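Local coordinates for protein HcgC (Methanococcus maripaludis S2, PDB 5O4J) that probably transfers a methyl group from S-adenosylmethionine to a pyridinol carbon in the biosynthesis of the [Fe]-hydrogenase FeGP cofactor, at residues I123-K137 with T150-K164. Sequence-based numbering, arbitrary orientation.
Sequences ISKFNPKVLIVEDPK and TDKRLCVGAKKGVLK. With SAH (S-adenosyl-L-homocysteine), chain E; SO4 (sulfate ion), chain P.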
ATOM      1  N   ILE A 123       6.066  28.803  28.849  1.00 30.78           N
ATOM      2  CA  ILE A 123       6.264  29.698  27.715  1.00 29.69           C
ATOM      3  C   ILE A 123       5.797  31.107  28.061  1.00 31.47           C
ATOM      4  O   ILE A 123       6.436  32.097  27.687  1.00 30.43           O
ATOM      5  CB  ILE A 123       5.541  29.141  26.478  1.00 28.18           C
ATOM      6  CG1 ILE A 123       6.178  27.808  26.079  1.00 30.09           C
ATOM      7  CG2 ILE A 123       5.561  30.171  25.333  1.00 29.66           C
ATOM      8  CD1 ILE A 123       5.524  27.126  24.912  1.00 38.53           C
ATOM      9  N   SER A 124       4.685  31.219  28.791  1.00 35.38           N
ATOM     10  CA  SER A 124       4.146  32.525  29.153  1.00 38.50           C
ATOM     11  C   SER A 124       5.105  33.337  30.015  1.00 38.90           C
ATOM     12  O   SER A 124       4.882  34.541  30.197  1.00 38.96           O
ATOM     13  CB  SER A 124       2.816  32.357  29.888  1.00 40.31           C
ATOM     14  OG  SER A 124       3.031  31.968  31.233  1.00 42.84           O
ATOM     15  N   LYS A 125       6.150  32.720  30.560  1.00 38.29           N
ATOM     16  CA  LYS A 125       7.105  33.446  31.383  1.00 45.81           C
ATOM     17  C   LYS A 125       8.099  34.252  30.560  1.00 49.17           C
ATOM     18  O   LYS A 125       8.880  35.017  31.136  1.00 48.37           O
ATOM     19  CB  LYS A 125       7.847  32.470  32.298  1.00 49.94           C
ATOM     20  CG  LYS A 125       6.911  31.610  33.138  1.00 55.00           C
ATOM     21  CD  LYS A 125       7.261  31.658  34.613  1.00 64.25           C
ATOM     22  CE  LYS A 125       6.221  30.928  35.460  1.00 73.90           C
ATOM     23  NZ  LYS A 125       4.925  31.667  35.538  1.00 78.07           N
ATOM     24  N   PHE A 126       8.072  34.117  29.236  1.00 44.39           N
ATOM     25  CA  PHE A 126       8.971  34.837  28.350  1.00 37.60           C
ATOM     26  C   PHE A 126       8.217  35.932  27.607  1.00 35.70           C
ATOM     27  O   PHE A 126       6.985  35.925  27.511  1.00 35.52           O
ATOM     28  CB  PHE A 126       9.631  33.869  27.359  1.00 36.19           C
ATOM     29  CG  PHE A 126      10.323  32.724  28.030  1.00 36.96           C
ATOM     30  CD1 PHE A 126      11.530  32.920  28.685  1.00 40.11           C
ATOM     31  CD2 PHE A 126       9.757  31.461  28.038  1.00 38.44           C
ATOM     32  CE1 PHE A 126      12.169  31.873  29.319  1.00 39.85           C
ATOM     33  CE2 PHE A 126      10.389  30.409  28.675  1.00 35.61           C
ATOM     34  CZ  PHE A 126      11.596  30.616  29.317  1.00 36.92           C
ATOM     35  N   ASN A 127       8.984  36.878  27.070  1.00 31.77           N
ATOM     36  CA  ASN A 127       8.445  37.987  26.285  1.00 32.29           C
ATOM     37  C   ASN A 127       9.399  38.235  25.128  1.00 36.88           C
ATOM     38  O   ASN A 127      10.078  39.268  25.061  1.00 39.44           O
ATOM     39  CB  ASN A 127       8.276  39.240  27.150  1.00 37.94           C
ATOM     40  CG  ASN A 127       7.645  40.397  26.390  1.00 46.74           C
ATOM     41  OD1 ASN A 127       6.851  40.197  25.470  1.00 49.49           O
ATOM     42  ND2 ASN A 127       8.011  41.618  26.764  1.00 48.97           N
ATOM     43  N   PRO A 128       9.480  37.296  24.194  1.00 35.15           N
ATOM     44  CA  PRO A 128      10.442  37.411  23.100  1.00 34.04           C
ATOM     45  C   PRO A 128       9.895  38.254  21.954  1.00 31.68           C
ATOM     46  O   PRO A 128       8.706  38.564  21.878  1.00 33.05           O
ATOM     47  CB  PRO A 128      10.635  35.953  22.661  1.00 34.73           C
ATOM     48  CG  PRO A 128       9.298  35.332  22.903  1.00 37.29           C
ATOM     49  CD  PRO A 128       8.704  36.044  24.110  1.00 35.57           C
ATOM     50  N   LYS A 129      10.807  38.633  21.065  1.00 32.57           N
ATOM     51  CA  LYS A 129      10.405  39.216  19.794  1.00 34.25           C
ATOM     52  C   LYS A 129       9.709  38.181  18.926  1.00 32.14           C
ATOM     53  O   LYS A 129       8.696  38.475  18.285  1.00 31.00           O
ATOM     54  CB  LYS A 129      11.637  39.768  19.081  1.00 37.13           C
ATOM     55  CG  LYS A 129      12.256  40.961  19.777  1.00 40.63           C
ATOM     56  CD  LYS A 129      13.550  41.370  19.104  1.00 48.18           C
ATOM     57  CE  LYS A 129      14.208  42.528  19.835  1.00 57.84           C
ATOM     58  NZ  LYS A 129      15.621  42.711  19.408  1.00 63.81           N
ATOM     59  N   VAL A 130      10.225  36.955  18.923  1.00 28.95           N
ATOM     60  CA  VAL A 130       9.744  35.888  18.054  1.00 24.54           C
ATOM     61  C   VAL A 130       9.566  34.623  18.882  1.00 23.99           C
ATOM     62  O   VAL A 130      10.433  34.275  19.692  1.00 25.37           O
ATOM     63  CB  VAL A 130      10.711  35.640  16.882  1.00 23.49           C
ATOM     64  CG1 VAL A 130      10.283  34.435  16.050  1.00 24.32           C
ATOM     65  CG2 VAL A 130      10.792  36.893  16.016  1.00 27.66           C
ATOM     66  N   LEU A 131       8.429  33.961  18.696  1.00 24.02           N
ATOM     67  CA  LEU A 131       8.150  32.652  19.266  1.00 24.27           C
ATOM     68  C   LEU A 131       7.846  31.694  18.125  1.00 24.12           C
ATOM     69  O   LEU A 131       7.000  31.992  17.280  1.00 22.99           O
ATOM     70  CB  LEU A 131       6.962  32.713  20.228  1.00 23.79           C
ATOM     71  CG  LEU A 131       6.423  31.362  20.707  1.00 26.68           C
ATOM     72  CD1 LEU A 131       7.447  30.676  21.584  1.00 28.86           C
ATOM     73  CD2 LEU A 131       5.106  31.541  21.446  1.00 31.43           C
ATOM     74  N   ILE A 132       8.536  30.553  18.097  1.00 20.88           N
ATOM     75  CA  ILE A 132       8.242  29.466  17.168  1.00 20.47           C
ATOM     76  C   ILE A 132       7.936  28.225  17.985  1.00 21.96           C
ATOM     77  O   ILE A 132       8.719  27.862  18.866  1.00 23.80           O
ATOM     78  CB  ILE A 132       9.417  29.186  16.216  1.00 20.23           C
ATOM     79  CG1 ILE A 132       9.727  30.427  15.382  1.00 22.61           C
ATOM     80  CG2 ILE A 132       9.107  27.986  15.323  1.00 20.13           C
ATOM     81  CD1 ILE A 132      11.013  30.332  14.609  1.00 23.50           C
ATOM     82  N   VAL A 133       6.811  27.577  17.691  1.00 21.46           N
ATOM     83  CA  VAL A 133       6.423  26.317  18.315  1.00 21.97           C
ATOM     84  C   VAL A 133       6.341  25.264  17.221  1.00 20.86           C
ATOM     85  O   VAL A 133       5.686  25.480  16.196  1.00 20.39           O
ATOM     86  CB  VAL A 133       5.078  26.429  19.058  1.00 21.02           C
ATOM     87  CG1 VAL A 133       4.635  25.068  19.636  1.00 19.42           C
ATOM     88  CG2 VAL A 133       5.159  27.464  20.158  1.00 23.86           C
ATOM     89  N   GLU A 134       7.017  24.134  17.420  1.00 17.84           N
ATOM     90  CA  GLU A 134       6.916  23.058  16.455  1.00 17.39           C
ATOM     91  C   GLU A 134       5.607  22.313  16.667  1.00 19.68           C
ATOM     92  O   GLU A 134       5.296  21.895  17.786  1.00 21.64           O
ATOM     93  CB  GLU A 134       8.099  22.094  16.556  1.00 20.85           C
ATOM     94  CG  GLU A 134       8.036  21.018  15.477  1.00 21.05           C
ATOM     95  CD  GLU A 134       9.283  20.175  15.388  1.00 21.12           C
ATOM     96  OE1 GLU A 134      10.087  20.190  16.340  1.00 21.20           O
ATOM     97  OE2 GLU A 134       9.444  19.501  14.351  1.00 19.60           O
ATOM     98  N   ASP A 135       4.821  22.195  15.597  1.00 19.35           N
ATOM     99  CA  ASP A 135       3.583  21.418  15.616  1.00 18.46           C
ATOM    100  C   ASP A 135       3.932  19.946  15.403  1.00 19.75           C
ATOM    101  O   ASP A 135       4.405  19.574  14.317  1.00 19.53           O
ATOM    102  CB  ASP A 135       2.638  21.937  14.532  1.00 18.67           C
ATOM    103  CG  ASP A 135       1.337  21.160  14.441  1.00 21.10           C
ATOM    104  OD1 ASP A 135       1.091  20.253  15.263  1.00 22.64           O
ATOM    105  OD2 ASP A 135       0.545  21.477  13.520  1.00 23.87           O
ATOM    106  N   PRO A 136       3.732  19.084  16.410  1.00 18.14           N
ATOM    107  CA  PRO A 136       4.074  17.662  16.242  1.00 16.50           C
ATOM    108  C   PRO A 136       3.079  16.895  15.389  1.00 17.66           C
ATOM    109  O   PRO A 136       3.389  15.780  14.951  1.00 17.67           O
ATOM    110  CB  PRO A 136       4.073  17.131  17.680  1.00 17.58           C
ATOM    111  CG  PRO A 136       3.040  17.950  18.352  1.00 20.94           C
ATOM    112  CD  PRO A 136       3.161  19.341  17.747  1.00 19.22           C
ATOM    113  N   LYS A 137       1.890  17.441  15.156  1.00 19.61           N
ATOM    114  CA  LYS A 137       0.901  16.743  14.352  1.00 18.88           C
ATOM    115  C   LYS A 137       1.393  16.597  12.924  1.00 18.05           C
ATOM    116  O   LYS A 137       1.878  17.560  12.324  1.00 19.43           O
ATOM    117  CB  LYS A 137      -0.418  17.498  14.360  1.00 18.23           C
ATOM    118  CG  LYS A 137      -1.053  17.610  15.734  1.00 20.72           C
ATOM    119  CD  LYS A 137      -2.464  18.198  15.645  1.00 23.97           C
ATOM    120  CE  LYS A 137      -2.487  19.574  14.982  1.00 24.98           C
ATOM    121  NZ  LYS A 137      -1.661  20.576  15.704  1.00 25.33           N
ATOM    122  N   THR A 150      -0.564  22.551  20.713  1.00 21.95           N
ATOM    123  CA  THR A 150       0.319  23.521  20.074  1.00 21.15           C
ATOM    124  C   THR A 150      -0.240  24.937  20.137  1.00 22.10           C
ATOM    125  O   THR A 150       0.488  25.889  20.437  1.00 23.94           O
ATOM    126  CB  THR A 150       0.551  23.110  18.613  1.00 23.40           C
ATOM    127  OG1 THR A 150       1.316  21.903  18.573  1.00 23.34           O
ATOM    128  CG2 THR A 150       1.286  24.202  17.817  1.00 24.47           C
ATOM    129  N   ASP A 151      -1.520  25.099  19.806  1.00 23.59           N
ATOM    130  CA  ASP A 151      -2.106  26.433  19.743  1.00 29.74           C
ATOM    131  C   ASP A 151      -2.064  27.130  21.094  1.00 30.34           C
ATOM    132  O   ASP A 151      -1.908  28.356  21.157  1.00 31.82           O
ATOM    133  CB  ASP A 151      -3.546  26.347  19.241  1.00 38.01           C
ATOM    134  CG  ASP A 151      -3.635  25.884  17.798  1.00 56.94           C
ATOM    135  OD1 ASP A 151      -3.188  26.625  16.900  1.00 54.21           O
ATOM    136  OD2 ASP A 151      -4.147  24.768  17.562  1.00 75.35           O
ATOM    137  N   LYS A 152      -2.207  26.373  22.181  1.00 28.09           N
ATOM    138  CA  LYS A 152      -2.169  26.966  23.511  1.00 29.39           C
ATOM    139  C   LYS A 152      -0.773  27.428  23.903  1.00 26.97           C
ATOM    140  O   LYS A 152      -0.635  28.231  24.831  1.00 28.62           O
ATOM    141  CB  LYS A 152      -2.708  25.977  24.545  1.00 32.93           C
ATOM    142  CG  LYS A 152      -4.208  25.764  24.438  1.00 42.50           C
ATOM    143  CD  LYS A 152      -4.749  24.867  25.531  1.00 56.12           C
ATOM    144  CE  LYS A 152      -6.269  24.791  25.461  1.00 66.83           C
ATOM    145  NZ  LYS A 152      -6.850  23.934  26.530  1.00 73.97           N
ATOM    146  N   ARG A 153       0.267  26.928  23.233  1.00 24.04           N
ATOM    147  CA  ARG A 153       1.629  27.358  23.506  1.00 24.89           C
ATOM    148  C   ARG A 153       1.996  28.657  22.799  1.00 26.43           C
ATOM    149  O   ARG A 153       3.047  29.232  23.099  1.00 28.57           O
ATOM    150  CB  ARG A 153       2.602  26.249  23.087  1.00 22.39           C
ATOM    151  CG  ARG A 153       2.376  24.957  23.853  1.00 22.19           C
ATOM    152  CD  ARG A 153       3.420  23.910  23.511  1.00 20.75           C
ATOM    153  NE  ARG A 153       2.958  22.559  23.823  1.00 21.73           N
ATOM    154  CZ  ARG A 153       3.726  21.474  23.774  1.00 23.81           C
ATOM    155  NH1 ARG A 153       5.009  21.574  23.434  1.00 22.11           N
ATOM    156  NH2 ARG A 153       3.211  20.287  24.072  1.00 25.29           N
ATOM    157  N   LEU A 154       1.176  29.116  21.862  1.00 27.28           N
ATOM    158  CA  LEU A 154       1.465  30.332  21.100  1.00 32.06           C
ATOM    159  C   LEU A 154       0.908  31.554  21.826  1.00 34.60           C
ATOM    160  O   LEU A 154       0.058  32.284  21.320  1.00 37.95           O
ATOM    161  CB  LEU A 154       0.885  30.223  19.698  1.00 33.19           C
ATOM    162  CG  LEU A 154       1.529  29.194  18.787  1.00 35.51           C
ATOM    163  CD1 LEU A 154       0.526  28.793  17.721  1.00 39.43           C
ATOM    164  CD2 LEU A 154       2.804  29.767  18.179  1.00 30.87           C
ATOM    165  N   CYS A 155       1.419  31.780  23.031  1.00 34.30           N
ATOM    166  CA  CYS A 155       0.826  32.761  23.932  1.00 37.84           C
ATOM    167  C   CYS A 155       1.710  33.969  24.208  1.00 38.68           C
ATOM    168  O   CYS A 155       1.292  34.857  24.959  1.00 41.18           O
ATOM    169  CB  CYS A 155       0.447  32.088  25.258  1.00 41.72           C
ATOM    170  SG  CYS A 155       1.773  31.169  26.038  1.00 41.16           S
ATOM    171  N   VAL A 156       2.917  34.031  23.649  1.00 34.96           N
ATOM    172  CA  VAL A 156       3.804  35.177  23.817  1.00 33.57           C
ATOM    173  C   VAL A 156       4.499  35.442  22.489  1.00 32.51           C
ATOM    174  O   VAL A 156       4.428  34.643  21.555  1.00 31.45           O
ATOM    175  CB  VAL A 156       4.842  34.958  24.939  1.00 34.33           C
ATOM    176  CG1 VAL A 156       4.135  34.799  26.282  1.00 37.08           C
ATOM    177  CG2 VAL A 156       5.718  33.754  24.642  1.00 39.75           C
ATOM    178  N   GLY A 157       5.181  36.582  22.413  1.00 33.73           N
ATOM    179  CA  GLY A 157       5.930  36.928  21.221  1.00 35.32           C
ATOM    180  C   GLY A 157       5.228  37.908  20.298  1.00 32.63           C
ATOM    181  O   GLY A 157       4.028  37.777  20.032  1.00 35.34           O
ATOM    182  N   ALA A 158       5.972  38.892  19.793  1.00 31.03           N
ATOM    183  CA  ALA A 158       5.402  39.854  18.854  1.00 31.93           C
ATOM    184  C   ALA A 158       5.122  39.204  17.504  1.00 31.01           C
ATOM    185  O   ALA A 158       4.156  39.558  16.816  1.00 33.12           O
ATOM    186  CB  ALA A 158       6.353  41.038  18.682  1.00 33.09           C
ATOM    187  N   LYS A 159       5.973  38.268  17.109  1.00 28.48           N
ATOM    188  CA  LYS A 159       5.833  37.498  15.884  1.00 28.43           C
ATOM    189  C   LYS A 159       5.807  36.032  16.284  1.00 24.28           C
ATOM    190  O   LYS A 159       6.632  35.604  17.096  1.00 26.09           O
ATOM    191  CB  LYS A 159       6.995  37.794  14.937  1.00 29.80           C
ATOM    192  CG  LYS A 159       6.969  37.103  13.586  1.00 35.12           C
ATOM    193  CD  LYS A 159       8.366  37.203  12.986  1.00 36.85           C
ATOM    194  CE  LYS A 159       8.400  37.039  11.495  1.00 45.01           C
ATOM    195  NZ  LYS A 159       9.813  37.170  11.043  1.00 41.64           N
ATOM    196  N   LYS A 160       4.831  35.286  15.769  1.00 24.01           N
ATOM    197  CA  LYS A 160       4.607  33.900  16.172  1.00 25.68           C
ATOM    198  C   LYS A 160       4.589  33.010  14.942  1.00 24.53           C
ATOM    199  O   LYS A 160       4.037  33.391  13.906  1.00 25.73           O
ATOM    200  CB  LYS A 160       3.280  33.772  16.918  1.00 29.44           C
ATOM    201  CG  LYS A 160       3.219  34.587  18.192  1.00 30.50           C
ATOM    202  CD  LYS A 160       1.860  34.464  18.852  1.00 33.27           C
ATOM    203  CE  LYS A 160       1.715  35.459  19.982  1.00 44.15           C
ATOM    204  NZ  LYS A 160       0.450  35.253  20.724  1.00 52.91           N
ATOM    205  N   GLY A 161       5.185  31.828  15.052  1.00 22.77           N
ATOM    206  CA  GLY A 161       5.206  30.890  13.947  1.00 22.21           C
ATOM    207  C   GLY A 161       5.072  29.464  14.439  1.00 20.21           C
ATOM    208  O   GLY A 161       5.465  29.131  15.557  1.00 21.04           O
ATOM    209  N   VAL A 162       4.510  28.619  13.577  1.00 20.56           N
ATOM    210  CA  VAL A 162       4.331  27.199  13.859  1.00 19.96           C
ATOM    211  C   VAL A 162       5.124  26.418  12.824  1.00 18.62           C
ATOM    212  O   VAL A 162       4.858  26.529  11.623  1.00 20.42           O
ATOM    213  CB  VAL A 162       2.848  26.793  13.838  1.00 21.96           C
ATOM    214  CG1 VAL A 162       2.697  25.297  14.084  1.00 21.29           C
ATOM    215  CG2 VAL A 162       2.070  27.575  14.873  1.00 24.21           C
ATOM    216  N   LEU A 163       6.088  25.619  13.288  1.00 17.38           N
ATOM    217  CA  LEU A 163       6.932  24.836  12.394  1.00 16.88           C
ATOM    218  C   LEU A 163       6.230  23.529  12.052  1.00 17.58           C
ATOM    219  O   LEU A 163       5.957  22.715  12.940  1.00 18.90           O
ATOM    220  CB  LEU A 163       8.285  24.569  13.051  1.00 16.46           C
ATOM    221  CG  LEU A 163       9.219  23.622  12.301  1.00 19.61           C
ATOM    222  CD1 LEU A 163       9.661  24.203  10.974  1.00 20.47           C
ATOM    223  CD2 LEU A 163      10.403  23.291  13.187  1.00 21.93           C
ATOM    224  N   LYS A 164       5.933  23.335  10.775  1.00 17.26           N
ATOM    225  CA  LYS A 164       5.225  22.156  10.305  1.00 16.45           C
ATOM    226  C   LYS A 164       6.123  21.366   9.362  1.00 17.51           C
ATOM    227  O   LYS A 164       6.894  21.947   8.591  1.00 17.18           O
ATOM    228  CB  LYS A 164       3.924  22.542   9.595  1.00 18.25           C
ATOM    229  CG  LYS A 164       2.961  23.375  10.455  1.00 25.22           C
ATOM    230  CD  LYS A 164       1.751  23.828   9.633  1.00 32.05           C
ATOM    231  CE  LYS A 164       0.726  24.574  10.489  1.00 41.95           C
ATOM    232  NZ  LYS A 164       0.103  23.733  11.560  1.00 45.71           N
TER
HETATM  233  N   SAH E 301       9.866  17.386  17.592  1.00 71.85           N
HETATM  234  CA  SAH E 301      11.225  16.827  17.863  1.00 46.63           C
HETATM  235  CB  SAH E 301      11.118  15.699  18.887  1.00 32.27           C
HETATM  236  CG  SAH E 301      10.950  16.242  20.305  1.00 24.54           C
HETATM  237  SD  SAH E 301      10.969  14.948  21.519  1.00 20.90           S
HETATM  238  C   SAH E 301      11.863  16.282  16.617  1.00 32.69           C
HETATM  239  O   SAH E 301      13.001  15.757  16.704  1.00 20.96           O
HETATM  240  OXT SAH E 301      11.225  16.366  15.559  1.00 40.22           O
HETATM  241  C5' SAH E 301      10.854  15.873  23.022  1.00 19.35           C
HETATM  242  C4' SAH E 301      12.181  16.488  23.454  1.00 19.11           C
HETATM  243  O4' SAH E 301      11.907  17.571  24.351  1.00 21.19           O
HETATM  244  C3' SAH E 301      13.022  15.503  24.243  1.00 16.70           C
HETATM  245  O3' SAH E 301      14.423  15.792  24.107  1.00 21.24           O
HETATM  246  C2' SAH E 301      12.528  15.740  25.649  1.00 18.34           C
HETATM  247  O2' SAH E 301      13.425  15.301  26.675  1.00 20.73           O
HETATM  248  C1' SAH E 301      12.361  17.241  25.667  1.00 19.13           C
HETATM  249  N9  SAH E 301      11.337  17.722  26.607  1.00 19.73           N
HETATM  250  C8  SAH E 301      10.139  17.151  26.865  1.00 20.04           C
HETATM  251  N7  SAH E 301       9.457  17.908  27.761  1.00 23.17           N
HETATM  252  C5  SAH E 301      10.225  18.976  28.052  1.00 22.06           C
HETATM  253  C6  SAH E 301      10.106  20.168  28.913  1.00 25.84           C
HETATM  254  N6  SAH E 301       8.994  20.358  29.659  1.00 29.56           N
HETATM  255  N1  SAH E 301      11.136  21.037  28.928  1.00 25.34           N
HETATM  256  C2  SAH E 301      12.240  20.863  28.186  1.00 29.62           C
HETATM  257  N3  SAH E 301      12.424  19.802  27.383  1.00 26.19           N
HETATM  258  C4  SAH E 301      11.461  18.853  27.285  1.00 20.65           C
HETATM  259  S   SO4 P 303      -3.519  25.380  10.694  1.00 56.11           S
HETATM  260  O1  SO4 P 303      -2.405  26.350  10.682  1.00 59.90           O
HETATM  261  O2  SO4 P 303      -4.697  26.014  11.316  1.00 57.63           O
HETATM  262  O3  SO4 P 303      -3.834  24.991   9.301  1.00 55.65           O
HETATM  263  O4  SO4 P 303      -3.131  24.186  11.478  1.00 57.48           O
HETATM  264  O   HOH W   1       4.802  38.444  24.449  1.00 48.59           O
HETATM  265  O   HOH W   2       7.656  20.276  12.351  1.00 18.89           O
HETATM  266  O   HOH W   3      -2.060  23.372  15.492  1.00 32.35           O
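L131 and V133 turn the same face of strand 130-134 onto the loop 150-158. L131 lays CD2 against V156, 3.9 Å from its CG2, while V133 CG2 meets L154 CD2 at 3.8 Å. The methyls of V156 spread over the beta turn I123-F126 and the P128 ring that follows, CG2 reaching I123 CG2 and P128 CD, and CG1 packing over S124 CA. V156 O, buried beneath L131, finds no polar partner. G157, whose backbone angles disfavour any side chain, then leads through A158 into strand 159-167. Here the two strands run parallel, their axes 26° apart, and six backbone hydrogen bonds alternate from K129 O to L163 O; these are the two strands of a beta-alpha-beta crossover through helix 142-147, in a Rossmann-like sheet. At the carboxyl end E134, its CG anti to the backbone N (chi1 -176°), extends along L163 to a weak hydrogen bond from the SAH amino group (OE1 to N, 3.1 Å), while K29 pairs with OE2. K164 NZ, also bonded to a sulfate probably from the crystallisation liquor, approaches D135 OD2 on its anti lone pair at 3.0 Å, a salt bridge; K137 N and NZ grip D135 OD1 from opposite carboxylate faces, the former completing an Asx turn. An alanine at D135 is likely to cost K164 its carboxylate mate and leave K137 with D148 alone as its acid partner, the Asx turn undone. Backbone bonds thus join the strands and apolar packing seats the loop beneath them, while the acids at the carboxyl end meet ligand and lysines.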